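Local coordinates for FAD:protein FMN transferase (Vibrio cholerae, PDB 6NXJ) that probably transfers the FMN moiety of FAD onto a threonine hydroxyl of target flavoproteins, a magnesium-dependent reaction that releases AMP, at residues I199-P204 with E213-G218; N252-S257 with I297-D302. The protein carries 1 engineered substitution. One frame throughout, in Å; residues are numbered along the deposited sequence.

Contact 1 (I199-P204 with E213-G218)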
loop_
_atom_site.group_PDB
_atom_site.type_symbol
_atom_site.label_atom_id
_atom_site.label_comp_id
_atom_site.label_asym_id
_atom_site.label_seq_id
_atom_site.Cartn_x
_atom_site.Cartn_y
_atom_site.Cartn_z
ATOM N N ILE A 199 -4.511 -5.199 -17.243
ATOM C CA ILE A 199 -3.709 -5.583 -16.053
ATOM C C ILE A 199 -3.659 -7.112 -16.023
ATOM O O ILE A 199 -4.697 -7.746 -16.324
ATOM C CB ILE A 199 -4.347 -5.019 -14.759
ATOM C CG1 ILE A 199 -4.542 -3.506 -14.791
ATOM C CG2 ILE A 199 -3.599 -5.457 -13.518
ATOM C CD1 ILE A 199 -3.319 -2.709 -15.063
ATOM N N ALA A 200 -2.540 -7.697 -15.615
ATOM C CA ALA A 200 -2.411 -9.160 -15.466
ATOM C C ALA A 200 -2.524 -9.530 -13.980
ATOM O O ALA A 200 -1.897 -8.842 -13.188
ATOM C CB ALA A 200 -1.110 -9.614 -16.085
ATOM N N ILE A 201 -3.370 -10.516 -13.642
ATOM C CA ILE A 201 -3.358 -11.264 -12.351
ATOM C C ILE A 201 -2.467 -12.487 -12.523
ATOM O O ILE A 201 -2.806 -13.316 -13.370
ATOM C CB ILE A 201 -4.754 -11.769 -11.946
ATOM C CG1 ILE A 201 -5.825 -10.694 -12.094
ATOM C CG2 ILE A 201 -4.687 -12.330 -10.529
ATOM C CD1 ILE A 201 -5.427 -9.397 -11.456
ATOM N N GLU A 202 -1.412 -12.604 -11.728
ATOM C CA GLU A 202 -0.518 -13.775 -11.797
ATOM C C GLU A 202 -1.033 -14.836 -10.836
ATOM O O GLU A 202 -1.400 -14.455 -9.710
ATOM C CB GLU A 202 0.920 -13.404 -11.473
ATOM C CG GLU A 202 1.883 -14.265 -12.257
ATOM C CD GLU A 202 3.073 -13.489 -12.755
ATOM O OE1 GLU A 202 3.278 -12.365 -12.231
ATOM O OE2 GLU A 202 3.786 -14.011 -13.657
ATOM N N LYS A 203 -1.069 -16.094 -11.297
ATOM C CA LYS A 203 -1.491 -17.282 -10.507
ATOM C C LYS A 203 -0.372 -18.326 -10.558
ATOM O O LYS A 203 0.403 -18.396 -11.523
ATOM C CB LYS A 203 -2.855 -17.764 -11.018
ATOM C CG LYS A 203 -3.784 -16.618 -11.410
ATOM C CD LYS A 203 -5.235 -16.994 -11.630
ATOM C CE LYS A 203 -6.089 -15.798 -12.006
ATOM N NZ LYS A 203 -7.545 -16.083 -11.941
ATOM N N PRO A 204 -0.174 -19.094 -9.461
ATOM C CA PRO A 204 0.564 -20.354 -9.527
ATOM C C PRO A 204 -0.111 -21.360 -10.481
ATOM O O PRO A 204 0.588 -21.985 -11.272
ATOM C CB PRO A 204 0.513 -20.851 -8.073
ATOM C CG PRO A 204 0.356 -19.597 -7.248
ATOM C CD PRO A 204 -0.566 -18.742 -8.087
ATOM N N GLU A 213 -3.781 -14.155 -16.051
ATOM C CA GLU A 213 -5.105 -13.717 -16.547
ATOM C C GLU A 213 -5.118 -12.193 -16.669
ATOM O O GLU A 213 -4.808 -11.505 -15.682
ATOM C CB GLU A 213 -6.248 -14.153 -15.631
ATOM C CG GLU A 213 -7.597 -13.849 -16.243
ATOM C CD GLU A 213 -8.779 -14.288 -15.407
ATOM O OE1 GLU A 213 -8.557 -15.068 -14.436
ATOM O OE2 GLU A 213 -9.916 -13.829 -15.714
ATOM N N ILE A 214 -5.521 -11.700 -17.826
ATOM C CA ILE A 214 -5.605 -10.239 -18.121
ATOM C C ILE A 214 -7.029 -9.755 -17.829
ATOM O O ILE A 214 -7.953 -10.383 -18.312
ATOM C CB ILE A 214 -5.174 -9.972 -19.573
ATOM C CG1 ILE A 214 -3.661 -10.157 -19.725
ATOM C CG2 ILE A 214 -5.623 -8.589 -20.019
ATOM C CD1 ILE A 214 -3.215 -10.253 -21.158
ATOM N N ILE A 215 -7.177 -8.719 -17.002
ATOM C CA ILE A 215 -8.489 -8.066 -16.713
ATOM C C ILE A 215 -8.416 -6.583 -17.113
ATOM O O ILE A 215 -7.292 -6.061 -17.385
ATOM C CB ILE A 215 -8.912 -8.240 -15.239
ATOM C CG1 ILE A 215 -7.947 -7.520 -14.292
ATOM C CG2 ILE A 215 -9.086 -9.710 -14.901
ATOM C CD1 ILE A 215 -8.393 -7.449 -12.850
ATOM N N GLU A 216 -9.599 -5.963 -17.135
ATOM C CA GLU A 216 -9.878 -4.558 -17.515
ATOM C C GLU A 216 -10.616 -3.916 -16.349
ATOM O O GLU A 216 -11.839 -3.967 -16.309
ATOM C CB GLU A 216 -10.757 -4.516 -18.767
ATOM C CG GLU A 216 -10.044 -4.905 -20.057
ATOM C CD GLU A 216 -10.907 -4.853 -21.318
ATOM O OE1 GLU A 216 -12.134 -4.787 -21.200
ATOM O OE2 GLU A 216 -10.344 -4.877 -22.420
ATOM N N PRO A 217 -9.932 -3.350 -15.330
ATOM C CA PRO A 217 -10.647 -2.791 -14.187
ATOM C C PRO A 217 -11.539 -1.589 -14.533
ATOM O O PRO A 217 -12.416 -1.321 -13.743
ATOM C CB PRO A 217 -9.534 -2.408 -13.208
ATOM C CG PRO A 217 -8.333 -3.219 -13.645
ATOM C CD PRO A 217 -8.474 -3.323 -15.150
ATOM N N GLY A 218 -11.349 -0.931 -15.689
ATOM C CA GLY A 218 -12.058 0.324 -16.020
ATOM C C GLY A 218 -11.438 1.493 -15.269
ATOM O O GLY A 218 -10.205 1.551 -15.203
#
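Ile199 and Ile201 face Ile215 and Glu213 as the hydrogen-bonded pairs of an antiparallel hairpin, with Ala200 and Ile214 forming the non-hydrogen-bonded pair between them. Each hydrogen-bonded pair exchanges two backbone bonds: Ile199 N reaches Ile215 O at 2.9 Å, almost straight at 175°, while Ile215 N returns to Ile199 O at 2.7 Å. Two residues further along, Ile201 N gives to Glu213 O at 2.7 Å and Glu213 N to Ile201 O at 3.0 Å. In the gap between the two pairs, Ile199 O also receives a CA-H contact from Ile214, and Glu213 O one from Ala200.

The apolar contacts lie mainly on the face that carries Ile199, Ile201 and Ile215. With its CG1 between the backbone N and the carbonyl carbon (chi1 65°), Ile215 extends CD1 to meet CD1 of Ile201 at 3.8 Å, methyl against methyl. At the end of the pairing, CG1 of Ile199 packs on CG and CD of the Pro217 ring, both 4.0 Å away, the two side chains crossing at about a right angle. This face lies against the large sheet, Ile199 touching Ile185 and Leu187, and Ile201 touching Leu295.

The charged contact is diagonal. Lys203, extended beyond CG, reaches out across the hairpin and brings NZ to Glu213 OE1 at 2.9 Å, meeting the oxygen nearly along its C-O axis. Glu306 supplies a second carboxylate to the same NZ. Lys203 is buried, so these two acidic partners probably favour its charged form. The chemistry thus implies a hairpin joined by its backbone, pressed onto the sheet through aliphatic groups, and tied at one side by a lysine shared between two carboxylates.

Contact 2 (N252-S257 with I297-D302)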
loop_
_atom_site.group_PDB
_atom_site.type_symbol
_atom_site.label_atom_id
_atom_site.label_comp_id
_atom_site.label_asym_id
_atom_site.label_seq_id
_atom_site.Cartn_x
_atom_site.Cartn_y
_atom_site.Cartn_z
ATOM N N ASN A 252 1.762 -15.853 9.124
ATOM C CA ASN A 252 2.103 -17.279 8.906
ATOM C C ASN A 252 0.873 -18.021 8.380
ATOM O O ASN A 252 0.878 -19.262 8.511
ATOM C CB ASN A 252 2.639 -17.944 10.183
ATOM C CG ASN A 252 3.593 -19.102 9.911
ATOM O OD1 ASN A 252 3.826 -19.486 8.762
ATOM N ND2 ASN A 252 4.163 -19.676 10.960
ATOM N N ASN A 253 -0.110 -17.328 7.792
ATOM C CA ASN A 253 -1.293 -17.993 7.170
ATOM C C ASN A 253 -0.902 -18.534 5.789
ATOM O O ASN A 253 0.314 -18.477 5.416
ATOM C CB ASN A 253 -2.522 -17.085 7.135
ATOM C CG ASN A 253 -2.310 -15.807 6.346
ATOM O OD1 ASN A 253 -1.599 -15.778 5.335
ATOM N ND2 ASN A 253 -2.909 -14.747 6.833
ATOM N N ARG A 254 -1.865 -19.096 5.060
ATOM C CA ARG A 254 -1.583 -19.719 3.747
ATOM C C ARG A 254 -2.056 -18.791 2.618
ATOM O O ARG A 254 -2.139 -19.275 1.483
ATOM C CB ARG A 254 -2.208 -21.115 3.663
ATOM C CG ARG A 254 -1.579 -22.143 4.601
ATOM C CD ARG A 254 -1.849 -23.576 4.146
ATOM N NE ARG A 254 -0.804 -24.066 3.236
ATOM C CZ ARG A 254 -0.645 -25.326 2.817
ATOM N NH1 ARG A 254 -1.479 -26.276 3.202
ATOM N NH2 ARG A 254 0.362 -25.635 2.010
ATOM N N VAL A 255 -2.314 -17.510 2.896
ATOM C CA VAL A 255 -2.652 -16.517 1.831
ATOM C C VAL A 255 -1.386 -16.164 1.048
ATOM O O VAL A 255 -0.454 -15.635 1.645
ATOM C CB VAL A 255 -3.322 -15.254 2.387
ATOM C CG1 VAL A 255 -3.738 -14.316 1.261
ATOM C CG2 VAL A 255 -4.527 -15.586 3.251
ATOM N N VAL A 256 -1.403 -16.422 -0.258
ATOM C CA VAL A 256 -0.294 -16.169 -1.228
ATOM C C VAL A 256 -0.326 -14.683 -1.652
ATOM O O VAL A 256 0.721 -13.981 -1.566
ATOM C CB VAL A 256 -0.441 -17.156 -2.397
ATOM C CG1 VAL A 256 0.376 -16.760 -3.619
ATOM C CG2 VAL A 256 -0.130 -18.582 -1.950
ATOM N N SER A 257 -1.478 -14.194 -2.105
ATOM C CA SER A 257 -1.619 -12.814 -2.638
ATOM C C SER A 257 -3.036 -12.317 -2.376
ATOM O O SER A 257 -3.954 -13.154 -2.319
ATOM C CB SER A 257 -1.301 -12.754 -4.101
ATOM O OG SER A 257 -2.188 -13.606 -4.818
ATOM N N ILE A 297 -5.553 -15.444 -3.385
ATOM C CA ILE A 297 -4.946 -16.768 -3.688
ATOM C C ILE A 297 -4.476 -17.346 -2.361
ATOM O O ILE A 297 -3.725 -16.661 -1.634
ATOM C CB ILE A 297 -3.770 -16.675 -4.681
ATOM C CG1 ILE A 297 -4.061 -15.795 -5.895
ATOM C CG2 ILE A 297 -3.337 -18.074 -5.083
ATOM C CD1 ILE A 297 -5.101 -16.348 -6.826
ATOM N N VAL A 298 -4.879 -18.580 -2.099
ATOM C CA VAL A 298 -4.572 -19.327 -0.862
ATOM C C VAL A 298 -3.920 -20.641 -1.264
ATOM O O VAL A 298 -4.446 -21.323 -2.161
ATOM C CB VAL A 298 -5.848 -19.586 -0.041
ATOM C CG1 VAL A 298 -5.545 -20.361 1.232
ATOM C CG2 VAL A 298 -6.572 -18.269 0.242
ATOM N N LYS A 299 -2.903 -21.026 -0.511
ATOM C CA LYS A 299 -2.202 -22.313 -0.671
ATOM C C LYS A 299 -2.959 -23.403 0.112
ATOM O O LYS A 299 -3.244 -23.189 1.286
ATOM C CB LYS A 299 -0.743 -22.150 -0.240
ATOM C CG LYS A 299 0.060 -23.439 -0.363
ATOM C CD LYS A 299 1.485 -23.254 -0.802
ATOM C CE LYS A 299 2.107 -24.563 -1.229
ATOM N NZ LYS A 299 3.564 -24.539 -0.958
ATOM N N THR A 300 -3.223 -24.539 -0.531
ATOM C CA THR A 300 -3.807 -25.768 0.078
ATOM C C THR A 300 -2.827 -26.931 -0.137
ATOM O O THR A 300 -1.780 -26.728 -0.777
ATOM C CB THR A 300 -5.195 -26.048 -0.512
ATOM O OG1 THR A 300 -5.073 -26.609 -1.826
ATOM C CG2 THR A 300 -6.051 -24.799 -0.559
ATOM N N ASP A 301 -3.151 -28.126 0.352
ATOM C CA ASP A 301 -2.240 -29.294 0.264
ATOM C C ASP A 301 -2.209 -29.789 -1.185
ATOM O O ASP A 301 -1.175 -30.358 -1.606
ATOM C CB ASP A 301 -2.684 -30.374 1.242
ATOM C CG ASP A 301 -2.280 -30.049 2.657
ATOM O OD1 ASP A 301 -1.883 -28.885 2.909
ATOM O OD2 ASP A 301 -2.329 -30.969 3.481
ATOM N N ASP A 302 -3.291 -29.559 -1.930
ATOM C CA ASP A 302 -3.478 -30.150 -3.281
ATOM C C ASP A 302 -3.198 -29.076 -4.337
ATOM O O ASP A 302 -3.244 -29.409 -5.533
ATOM C CB ASP A 302 -4.863 -30.792 -3.414
ATOM C CG ASP A 302 -5.021 -32.102 -2.649
ATOM O OD1 ASP A 302 -4.812 -32.112 -1.416
ATOM O OD2 ASP A 302 -5.353 -33.111 -3.292
#
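Arg254 sets out with CG beside its backbone N and anti to the carbonyl carbon, so that CB and CD pass close to Lys299 O; the bend at chi3 (90°) then turns the guanidinium over the backbone of Lys299 and Thr300. One face of the guanidinium rests over Lys299 C and Thr300 CA, toward the rim of the group. At its edge NH1 bonds Asp301 OD1 at 2.7 Å, the oxygen lying in the guanidinium plane, whereas the carboxylate plane is turned 65° from it. This salt bridge joins Arg254 to the turn after Lys299. Lys299 sends CG anti to its backbone N, bringing CG within 3.2 Å of Arg254 NH2. Its ammonium group is held on Tyr231, by a hydrogen bond to the carbonyl oxygen and a cation-pi contact with the ring.

Just ahead of the pairing, Asn253 OD1 takes the N-H of Val255 in an Asx turn. Lys299 N donates to Arg254 O at 2.8 Å, nearly straight at 177°. Further in, Ile297 O accepts from Val256 N at 2.7 Å and, weakly, from Ser257 N at 3.4 Å; Ile297 N answers to Ser257 O at 3.0 Å. Across the same point, Val256 CB packs on Ile297 CG2 at 4.1 Å. With both N-H groups directed at Ile297 O, Val256 and Ser257 stand opposite that one residue: a classic beta bulge, here at the start of strand 255-262 in the eight-stranded antiparallel sheet of this ApbE-family protein.

The hairpin of contact 1 closes before contact 2 opens along the chain, and their centres lie about 19 Å apart. Contact 2 joins strands 255-262 and 294-299, neighbours within the eight-stranded antiparallel sheet, while contact 1 forms a separate two-stranded sheet lying against it. Strand 294-299 is common ground, and the two contacts touch directly there, with Pro204 CD 4.1 Å from Ile297 CG2. The adjoining outermost strand 304-308 also meets residues of both contacts. The hairpin lies against the large sheet away from the annotated sites, whereas contact 2 comes nearer to the cofactor: the side chain of Ser257 is about 10 Å from the bound FAD.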